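Local coordinates for L-lactate dehydrogenase (Trichomonas vaginalis, PDB 4UUL), which probably uses NAD to interconvert L-lactate and pyruvate, or L-malate and oxaloacetate, at residues B[133-137]-B[282-286]; B[190-195]-B[217-222]; B[22-27]-B[59-64]; B[162-166]-B[177-181]. The protein carries 1 engineered substitution. All coordinates share one frame; numbering follows the deposited sequence.

Contact 1: residues B[133-137]-B[282-286]; sequences NTNCE and GVVFS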
# COMPACT_ATOMS: atom_id res chain seq x y z
N ASN B 133 17.95 3.84 16.15
CA ASN B 133 19.19 4.57 16.13
C ASN B 133 20.36 3.70 16.55
O ASN B 133 21.45 3.76 15.96
CB ASN B 133 19.17 5.77 17.11
CG ASN B 133 18.08 6.78 16.84
OD1 ASN B 133 16.88 6.45 16.85
ND2 ASN B 133 18.48 8.05 16.69
N THR B 134 20.17 2.94 17.61
CA THR B 134 21.27 2.11 18.12
C THR B 134 21.54 0.91 17.21
O THR B 134 22.71 0.62 16.93
CB THR B 134 21.04 1.69 19.54
OG1 THR B 134 21.05 2.90 20.31
CG2 THR B 134 22.11 0.74 20.06
N ASN B 135 20.48 0.29 16.66
CA ASN B 135 20.69 -0.73 15.69
C ASN B 135 21.49 -0.23 14.49
O ASN B 135 22.36 -0.94 13.97
CB ASN B 135 19.35 -1.27 15.21
CG ASN B 135 18.61 -2.09 16.27
OD1 ASN B 135 19.20 -2.60 17.22
ND2 ASN B 135 17.33 -2.36 16.01
N CYS B 136 21.18 1.00 14.06
CA CYS B 136 21.87 1.61 12.95
C CYS B 136 23.37 1.80 13.26
O CYS B 136 24.24 1.48 12.47
CB CYS B 136 21.23 2.94 12.60
SG CYS B 136 21.85 3.72 11.09
N GLU B 137 23.65 2.37 14.43
CA GLU B 137 25.04 2.55 14.86
C GLU B 137 25.79 1.22 14.85
O GLU B 137 26.93 1.14 14.40
CB GLU B 137 25.06 3.18 16.23
CG GLU B 137 26.43 3.42 16.83
CD GLU B 137 27.31 4.41 16.13
OE1 GLU B 137 26.79 5.36 15.51
OE2 GLU B 137 28.57 4.28 16.27
N GLY B 282 29.54 10.09 17.03
CA GLY B 282 29.68 8.73 17.56
C GLY B 282 28.37 7.97 17.75
O GLY B 282 28.44 6.81 18.12
N VAL B 283 27.23 8.61 17.52
CA VAL B 283 25.94 7.96 17.57
C VAL B 283 25.17 8.33 16.29
O VAL B 283 25.65 9.13 15.49
CB VAL B 283 25.14 8.33 18.81
CG1 VAL B 283 25.79 7.80 20.08
CG2 VAL B 283 24.91 9.84 18.90
N VAL B 284 23.99 7.74 16.15
CA VAL B 284 23.04 8.04 15.08
C VAL B 284 21.94 8.85 15.74
O VAL B 284 21.34 8.41 16.73
CB VAL B 284 22.54 6.76 14.41
CG1 VAL B 284 21.37 7.04 13.45
CG2 VAL B 284 23.68 6.05 13.73
N PHE B 285 21.67 10.05 15.21
CA PHE B 285 20.88 11.07 15.91
C PHE B 285 19.94 11.70 14.89
O PHE B 285 20.38 12.03 13.78
CB PHE B 285 21.89 12.09 16.45
CG PHE B 285 21.34 13.11 17.44
CD1 PHE B 285 20.64 14.25 17.01
CD2 PHE B 285 21.60 12.97 18.79
CE1 PHE B 285 20.18 15.17 17.91
CE2 PHE B 285 21.13 13.91 19.69
CZ PHE B 285 20.43 14.99 19.28
N SER B 286 18.65 11.85 15.24
CA SER B 286 17.74 12.48 14.31
C SER B 286 17.95 13.99 14.27
O SER B 286 18.00 14.66 15.32
CB SER B 286 16.28 12.15 14.69
OG SER B 286 15.42 12.70 13.71
O HOH W 1 23.11 5.58 17.78
O HOH W 2 28.21 7.80 14.18
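N133 and V284 form the tight end of this contact. The amide of N133 donates from ND2 to V284 O at 2.9 Å, nearly straight at 171°. The acceptor lies in the amide plane of N133, but ND2 approaches from above the carbonyl plane of V284, 47° out of it. With chi1 at -59°, N133 CG lies beside its own backbone N, which carries the amide across to the strand. ND2 also donates to G184 O, so two carbonyls fix the rotation of the amide. V284 packs on the helix turn: V284 CB lies 3.5 Å from N133 O, and V284 CG2 meets C136 SG at 4.0 Å. Water 1 accepts from V284 N at 2.8 Å and makes a weak bond to N133 O. Helix 132-141 links strands 124-127 and 151-153, neighbours in the parallel sheet of the Rossmann domain. Strand 284-291 belongs to the C-terminal alpha/beta domain. The contact therefore lies on the seam between the two domains, and N133 packs beside H186, the predicted proton acceptor. The end at E137 and G282 is looser and wetter. The E137 chain bends at chi2, which turns the carboxylate toward G282. There E137 OE2 and G282 O face each other at 3.1 Å, both acceptors. K324 probably eases this: its NZ donates to G282 O and makes a long, weak ion pair with E137 OE2. Water 2 donates to E137 OE1 at 3.1 Å and to V283 O, and G282 itself is partly exposed.

Contact 2: residues B[190-195]-B[217-222]; sequences MVADLT and VFDTFF
F221 and F222 both face A192 from a distorted helix. Helix 214-236 makes a wider pi-type turn at 217-220 and is kinked where D219 N and F222 N lack a bond to the turn before. One water bridges the two segments, donating to V217 O at 2.8 Å and to A192 O at 2.9 Å. The rings are used differently. L194 CD1 sits over the centre of the F221 ring, 3.8 Å from its centroid and 12° off the normal, a CH-pi contact. L194 comes from the opposite direction to F221, and its CG and CD2 also touch the far end of the ring. A192 CB meets F221 CE2 at 3.6 Å but reaches F222 at the ring edge. M190 O lies 3.3 Å from F222 CE1. At the end of the segment, D193 OD1 accepts from T195 N and T195 OG1. The first bond makes an Asx turn. T195 CG2 lies near the edge of the F218 ring. Strand 191-193 borders the antiparallel sheet, and F221 also packs against A162 and V166 of helix 156-170. The chemistry is mostly aliphatic on aromatic, so packing holds strand and helix together. The water lets two acceptor carbonyls be linked where they could not bond directly.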
# COMPACT_ATOMS: atom_id res chain seq x y z
N MET B 190 13.13 11.18 22.90
CA MET B 190 12.92 11.85 21.62
C MET B 190 12.44 13.27 21.87
O MET B 190 11.63 13.54 22.75
CB MET B 190 11.84 11.14 20.86
CG MET B 190 11.71 11.49 19.42
SD MET B 190 10.43 10.55 18.56
CE MET B 190 8.95 11.06 19.41
N VAL B 191 12.94 14.19 21.04
CA VAL B 191 12.60 15.60 21.18
C VAL B 191 11.65 15.99 20.03
O VAL B 191 12.07 16.12 18.88
CB VAL B 191 13.86 16.48 21.13
CG1 VAL B 191 13.42 17.90 21.46
CG2 VAL B 191 14.92 15.99 22.09
N ALA B 192 10.37 16.18 20.35
CA ALA B 192 9.38 16.65 19.36
C ALA B 192 9.36 18.19 19.52
O ALA B 192 8.71 18.75 20.42
CB ALA B 192 8.02 16.01 19.62
N ASP B 193 10.13 18.84 18.68
CA ASP B 193 10.42 20.26 18.79
C ASP B 193 9.47 21.11 17.95
O ASP B 193 9.40 20.94 16.71
CB ASP B 193 11.84 20.47 18.30
CG ASP B 193 12.30 21.93 18.29
OD1 ASP B 193 11.76 22.75 19.05
OD2 ASP B 193 13.25 22.22 17.51
N LEU B 194 8.71 21.96 18.62
CA LEU B 194 7.84 22.93 18.00
C LEU B 194 8.40 24.32 18.03
O LEU B 194 7.72 25.25 17.59
CB LEU B 194 6.47 22.91 18.67
CG LEU B 194 5.71 21.58 18.60
CD1 LEU B 194 4.30 21.71 19.21
CD2 LEU B 194 5.68 20.97 17.17
N THR B 195 9.59 24.51 18.60
CA THR B 195 10.11 25.88 18.82
C THR B 195 10.55 26.62 17.56
O THR B 195 10.72 27.84 17.61
CB THR B 195 11.23 25.93 19.85
OG1 THR B 195 12.39 25.31 19.34
CG2 THR B 195 10.81 25.27 21.13
N VAL B 217 2.09 22.75 24.35
CA VAL B 217 3.36 22.55 23.63
C VAL B 217 4.34 21.69 24.39
O VAL B 217 4.92 20.76 23.81
CB VAL B 217 4.02 23.92 23.30
CG1 VAL B 217 5.40 23.72 22.72
CG2 VAL B 217 3.11 24.74 22.38
N PHE B 218 4.53 21.98 25.68
CA PHE B 218 5.63 21.39 26.43
C PHE B 218 5.19 20.32 27.42
O PHE B 218 5.97 19.90 28.27
CB PHE B 218 6.41 22.50 27.15
CG PHE B 218 7.06 23.47 26.22
CD1 PHE B 218 8.21 23.10 25.49
CD2 PHE B 218 6.52 24.74 26.05
CE1 PHE B 218 8.79 24.01 24.61
CE2 PHE B 218 7.08 25.64 25.16
CZ PHE B 218 8.22 25.29 24.44
N ASP B 219 3.95 19.85 27.30
CA ASP B 219 3.54 18.68 28.04
C ASP B 219 2.56 17.78 27.28
O ASP B 219 2.90 16.64 26.92
CB ASP B 219 2.93 19.09 29.37
CG ASP B 219 2.71 17.91 30.27
OD1 ASP B 219 3.71 17.40 30.82
OD2 ASP B 219 1.55 17.45 30.38
N THR B 220 1.35 18.27 27.02
CA THR B 220 0.32 17.48 26.36
C THR B 220 0.77 16.94 24.99
O THR B 220 0.52 15.77 24.66
CB THR B 220 -0.93 18.31 26.09
OG1 THR B 220 -1.42 18.85 27.31
CG2 THR B 220 -2.01 17.44 25.43
N PHE B 221 1.38 17.81 24.18
CA PHE B 221 1.70 17.45 22.81
C PHE B 221 2.61 16.21 22.80
O PHE B 221 2.30 15.23 22.14
CB PHE B 221 2.31 18.65 22.11
CG PHE B 221 3.01 18.32 20.85
CD1 PHE B 221 2.31 18.05 19.69
CD2 PHE B 221 4.38 18.34 20.82
CE1 PHE B 221 3.01 17.73 18.52
CE2 PHE B 221 5.06 18.07 19.68
CZ PHE B 221 4.39 17.73 18.55
N PHE B 222 3.69 16.20 23.59
CA PHE B 222 4.59 15.03 23.56
C PHE B 222 3.90 13.78 24.10
O PHE B 222 4.18 12.64 23.66
CB PHE B 222 5.89 15.28 24.32
CG PHE B 222 6.88 14.13 24.25
CD1 PHE B 222 7.54 13.84 23.07
CD2 PHE B 222 7.15 13.34 25.36
CE1 PHE B 222 8.45 12.81 22.99
CE2 PHE B 222 8.06 12.31 25.28
CZ PHE B 222 8.71 12.04 24.09
O HOH W 3 7.31 20.31 22.42

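Contact 3: residues B[22-27]-B[59-64]; sequences HWIASG and CAFPHL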
# COMPACT_ATOMS: atom_id res chain seq x y z
N HIS B 22 4.77 -4.17 -2.19
CA HIS B 22 3.84 -3.80 -3.24
C HIS B 22 3.96 -2.33 -3.65
O HIS B 22 3.91 -1.99 -4.83
CB HIS B 22 2.40 -4.11 -2.82
CG HIS B 22 2.01 -5.56 -2.93
ND1 HIS B 22 2.26 -6.48 -1.95
CD2 HIS B 22 1.37 -6.23 -3.93
CE1 HIS B 22 1.82 -7.67 -2.36
NE2 HIS B 22 1.29 -7.53 -3.55
N TRP B 23 4.18 -1.48 -2.68
CA TRP B 23 4.27 -0.06 -2.93
C TRP B 23 5.48 0.23 -3.79
O TRP B 23 5.40 0.93 -4.79
CB TRP B 23 4.31 0.69 -1.60
CG TRP B 23 3.74 2.11 -1.62
CD1 TRP B 23 3.55 2.90 -2.71
CD2 TRP B 23 3.23 2.85 -0.50
NE1 TRP B 23 3.03 4.12 -2.33
CE2 TRP B 23 2.80 4.11 -0.98
CE3 TRP B 23 3.10 2.58 0.85
CZ2 TRP B 23 2.24 5.08 -0.16
CZ3 TRP B 23 2.55 3.55 1.67
CH2 TRP B 23 2.14 4.78 1.16
N ILE B 24 6.60 -0.37 -3.44
CA ILE B 24 7.82 -0.21 -4.24
C ILE B 24 7.64 -0.80 -5.65
O ILE B 24 8.03 -0.19 -6.66
CB ILE B 24 9.03 -0.84 -3.53
CG1 ILE B 24 9.35 -0.01 -2.27
CG2 ILE B 24 10.26 -0.85 -4.45
CD1 ILE B 24 10.30 -0.64 -1.35
N ALA B 25 7.04 -1.99 -5.73
CA ALA B 25 6.85 -2.64 -7.02
C ALA B 25 5.92 -1.85 -7.94
O ALA B 25 6.00 -2.01 -9.16
CB ALA B 25 6.34 -4.03 -6.85
N SER B 26 5.03 -1.05 -7.35
CA SER B 26 4.13 -0.21 -8.11
C SER B 26 4.80 0.96 -8.78
O SER B 26 4.15 1.64 -9.58
CB SER B 26 3.01 0.30 -7.21
OG SER B 26 3.42 1.42 -6.45
N GLY B 27 6.09 1.21 -8.46
CA GLY B 27 6.85 2.26 -9.11
C GLY B 27 7.07 3.52 -8.28
O GLY B 27 7.70 4.48 -8.75
N CYS B 59 -0.13 -8.90 -9.46
CA CYS B 59 -0.34 -7.49 -9.81
C CYS B 59 0.15 -7.18 -11.24
O CYS B 59 -0.15 -6.10 -11.73
CB CYS B 59 0.39 -6.59 -8.82
SG CYS B 59 -0.36 -6.59 -7.18
N ALA B 60 0.97 -8.04 -11.83
CA ALA B 60 1.51 -7.79 -13.17
C ALA B 60 2.13 -6.41 -13.24
O ALA B 60 1.91 -5.63 -14.15
CB ALA B 60 0.42 -8.01 -14.26
N PHE B 61 2.98 -6.10 -12.26
CA PHE B 61 3.60 -4.77 -12.15
C PHE B 61 4.61 -4.55 -13.27
O PHE B 61 5.60 -5.28 -13.33
CB PHE B 61 4.36 -4.68 -10.83
CG PHE B 61 3.52 -4.45 -9.61
CD1 PHE B 61 2.68 -3.36 -9.51
CD2 PHE B 61 3.63 -5.31 -8.54
CE1 PHE B 61 1.97 -3.07 -8.32
CE2 PHE B 61 2.94 -5.04 -7.35
CZ PHE B 61 2.12 -3.91 -7.25
N PRO B 62 4.45 -3.49 -14.08
CA PRO B 62 5.46 -3.26 -15.10
C PRO B 62 6.84 -2.91 -14.53
O PRO B 62 7.87 -3.08 -15.19
CB PRO B 62 4.91 -2.09 -15.94
CG PRO B 62 3.79 -1.54 -15.14
CD PRO B 62 3.28 -2.61 -14.25
N HIS B 63 6.87 -2.37 -13.31
CA HIS B 63 8.15 -1.95 -12.72
C HIS B 63 8.91 -3.08 -12.06
O HIS B 63 10.04 -2.89 -11.65
CB HIS B 63 7.97 -0.82 -11.68
CG HIS B 63 7.48 0.46 -12.25
ND1 HIS B 63 6.15 0.74 -12.45
CD2 HIS B 63 8.15 1.57 -12.62
CE1 HIS B 63 6.02 1.96 -12.92
NE2 HIS B 63 7.22 2.49 -13.04
N LEU B 64 8.28 -4.23 -11.90
CA LEU B 64 8.90 -5.32 -11.18
C LEU B 64 9.68 -6.21 -12.11
O LEU B 64 9.12 -6.99 -12.86
CB LEU B 64 7.87 -6.11 -10.38
CG LEU B 64 8.41 -7.19 -9.43
CD1 LEU B 64 9.33 -6.63 -8.37
CD2 LEU B 64 7.28 -7.91 -8.74
O HOH W 4 4.61 -1.34 -11.51
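A25 and F61 bury the largest areas here, with H63 next. The F61 ring lies flat over the end of helix 15-25. One face covers the backbone of A25 and S26, with A25 C over its centre and S26 N nearer the rim. A25 CB touches F61 CD2 at 3.4 Å. C59 CB lies against the opposite face, toward the rim, so the ring is held between the helix end and its own loop. H22 crosses F61 at about a right angle and brings CD2 to 3.9 Å from F61 CE2. C59 SG lies at the edge of the H22 ring, in its plane, 3.7 Å from H22 CD2, a sulfur-aromatic contact. H22 ND1 is hydrogen-bonded to Y18 O.

H63 closes the other end. G27 CA lies over the centre of its imidazole, 3.6 Å from the centroid and 8° off the normal. G27 ends the helix in a Schellman motif with phi at 105°, and its lack of a side chain lets H63 come this close. Water 4 lies in the plane of the H63 ring. It donates to A25 O at 2.8 Å, accepts from H63 N, and lies 2.8 Å from H63 ND1. A25 O at the helix end is thus tied to the loop through water. A type I turn from F61 to L64 shapes that loop.

K246 NZ of the second subunit hydrogen-bonds C59 O, and K246 packs on F61. In the Rossmann domain, the contact packs the end of helix 15-25 on the link between helix 46-57 and the edge strand 64-70, with strand 35-40 alongside.

Contact 4: residues B[162-166]-B[177-181]; sequences AYYEV and VHDII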
# COMPACT_ATOMS: atom_id res chain seq x y z
N ALA B 162 3.48 14.27 14.29
CA ALA B 162 3.51 15.59 14.89
C ALA B 162 2.87 16.64 14.01
O ALA B 162 2.12 17.50 14.48
CB ALA B 162 4.95 15.98 15.21
N TYR B 163 3.11 16.54 12.70
CA TYR B 163 2.47 17.48 11.79
C TYR B 163 0.95 17.38 11.82
O TYR B 163 0.26 18.41 11.85
CB TYR B 163 2.96 17.29 10.34
CG TYR B 163 4.12 18.20 9.95
CD1 TYR B 163 3.91 19.46 9.42
CD2 TYR B 163 5.45 17.79 10.13
CE1 TYR B 163 4.98 20.27 9.08
CE2 TYR B 163 6.53 18.59 9.79
CZ TYR B 163 6.27 19.84 9.25
OH TYR B 163 7.31 20.67 8.91
N TYR B 164 0.43 16.17 11.78
CA TYR B 164 -1.01 16.07 11.77
C TYR B 164 -1.60 16.60 13.08
O TYR B 164 -2.60 17.32 13.08
CB TYR B 164 -1.41 14.63 11.51
CG TYR B 164 -2.89 14.60 11.08
CD1 TYR B 164 -3.89 14.55 12.03
CD2 TYR B 164 -3.26 14.64 9.70
CE1 TYR B 164 -5.24 14.53 11.69
CE2 TYR B 164 -4.62 14.63 9.33
CZ TYR B 164 -5.59 14.58 10.31
OH TYR B 164 -6.89 14.55 9.93
N GLU B 165 -0.96 16.31 14.20
CA GLU B 165 -1.48 16.73 15.47
C GLU B 165 -1.50 18.25 15.54
O GLU B 165 -2.47 18.85 15.98
CB GLU B 165 -0.65 16.13 16.60
CG GLU B 165 -0.81 16.72 17.95
CD GLU B 165 -2.25 16.58 18.50
OE1 GLU B 165 -3.02 15.71 18.03
OE2 GLU B 165 -2.61 17.36 19.41
N VAL B 166 -0.41 18.89 15.15
CA VAL B 166 -0.33 20.33 15.27
C VAL B 166 -1.26 21.01 14.29
O VAL B 166 -1.94 21.97 14.66
CB VAL B 166 1.13 20.82 15.08
CG1 VAL B 166 1.16 22.34 14.97
CG2 VAL B 166 1.98 20.31 16.25
N VAL B 177 1.76 24.16 7.87
CA VAL B 177 2.62 24.12 9.06
C VAL B 177 4.00 23.83 8.52
O VAL B 177 4.13 23.12 7.54
CB VAL B 177 2.16 23.05 10.04
CG1 VAL B 177 3.06 23.00 11.27
CG2 VAL B 177 0.71 23.28 10.44
N HIS B 178 5.02 24.39 9.17
CA HIS B 178 6.39 24.33 8.68
C HIS B 178 7.36 24.15 9.83
O HIS B 178 7.17 24.72 10.89
CB HIS B 178 6.73 25.64 7.96
CG HIS B 178 5.78 25.96 6.86
ND1 HIS B 178 5.90 25.44 5.59
CD2 HIS B 178 4.67 26.73 6.85
CE1 HIS B 178 4.90 25.88 4.84
NE2 HIS B 178 4.15 26.67 5.59
N ASP B 179 8.41 23.39 9.57
CA ASP B 179 9.59 23.32 10.43
C ASP B 179 9.35 22.70 11.80
O ASP B 179 10.01 23.07 12.77
CB ASP B 179 10.26 24.69 10.56
CG ASP B 179 10.77 25.19 9.25
OD1 ASP B 179 11.19 24.38 8.39
OD2 ASP B 179 10.73 26.42 9.05
N ILE B 180 8.47 21.72 11.87
CA ILE B 180 8.44 20.78 13.01
C ILE B 180 9.60 19.79 12.86
O ILE B 180 9.84 19.29 11.77
CB ILE B 180 7.10 20.04 13.08
CG1 ILE B 180 5.97 21.02 13.36
CG2 ILE B 180 7.17 18.92 14.12
CD1 ILE B 180 4.60 20.37 13.35
N ILE B 181 10.32 19.51 13.95
CA ILE B 181 11.47 18.63 13.87
C ILE B 181 11.42 17.61 14.99
O ILE B 181 11.06 17.95 16.12
CB ILE B 181 12.78 19.44 14.04
CG1 ILE B 181 12.83 20.62 13.06
CG2 ILE B 181 14.00 18.52 13.92
CD1 ILE B 181 13.89 21.62 13.44
O HOH W 5 9.77 19.83 9.03
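Y163 has an unusual chi1 of -94°, well away from the staggered value near -60°, and this lays its ring under I180, with V177 at the CD1-CE1 edge. I180 answers with an extended chain: CG1 lies beside the backbone N and chi2 is 176°, which sends CD1 back over the ring. I180 CD1 sits above the centre of the Y163 ring, 4.0 Å from the centroid and 9° off the normal, a CH-pi contact. I180 CB covers the same ring further out, 3.6 Å from Y163 CE2. V177 meets the ring at its CD1-CE1 edge, with V177 O in the ring plane 3.3 Å from Y163 CE1. The hydroxyl ends among backbone groups. Y163 OH donates to water 5 at 2.6 Å, and that water donates on to I180 O at 2.8 Å. I180 N makes a weak bond to the same hydroxyl at 3.3 Å. These links hold the ring end against the chain near D179.

Deeper in, the contact is purely apolar. V166 and I180 meet tip to tip, with I180 CD1 3.9 Å from V166 CB, while I180 CG2 touches A162 CB. This is helix-on-sheet packing within the C-terminal alpha/beta domain of the LDH/MDH superfamily: helix 156-170 lies against interrupted strand 177-183, a short connection later in the chain.

How the contacts relate
Contacts 2 and 4 share one core, their centres 10 Å apart. D193 N lies 2.9 Å from I181 O, probably a hydrogen bond between neighbouring strands of one antiparallel sheet, and F221 CE1 packs on V166 CG2 at 3.6 Å. Contact 1 does not touch them, with nearest atoms about 6 Å away in both cases, but its sequence span encloses both. H186, the predicted proton acceptor, is close to both contacts 1 and 2, its side chain about 4 Å from those of N133 and M190. Contact 3 stands apart in the NAD-binding domain, its centre 32 Å from that of contact 1 and 38 Å from that of contact 2.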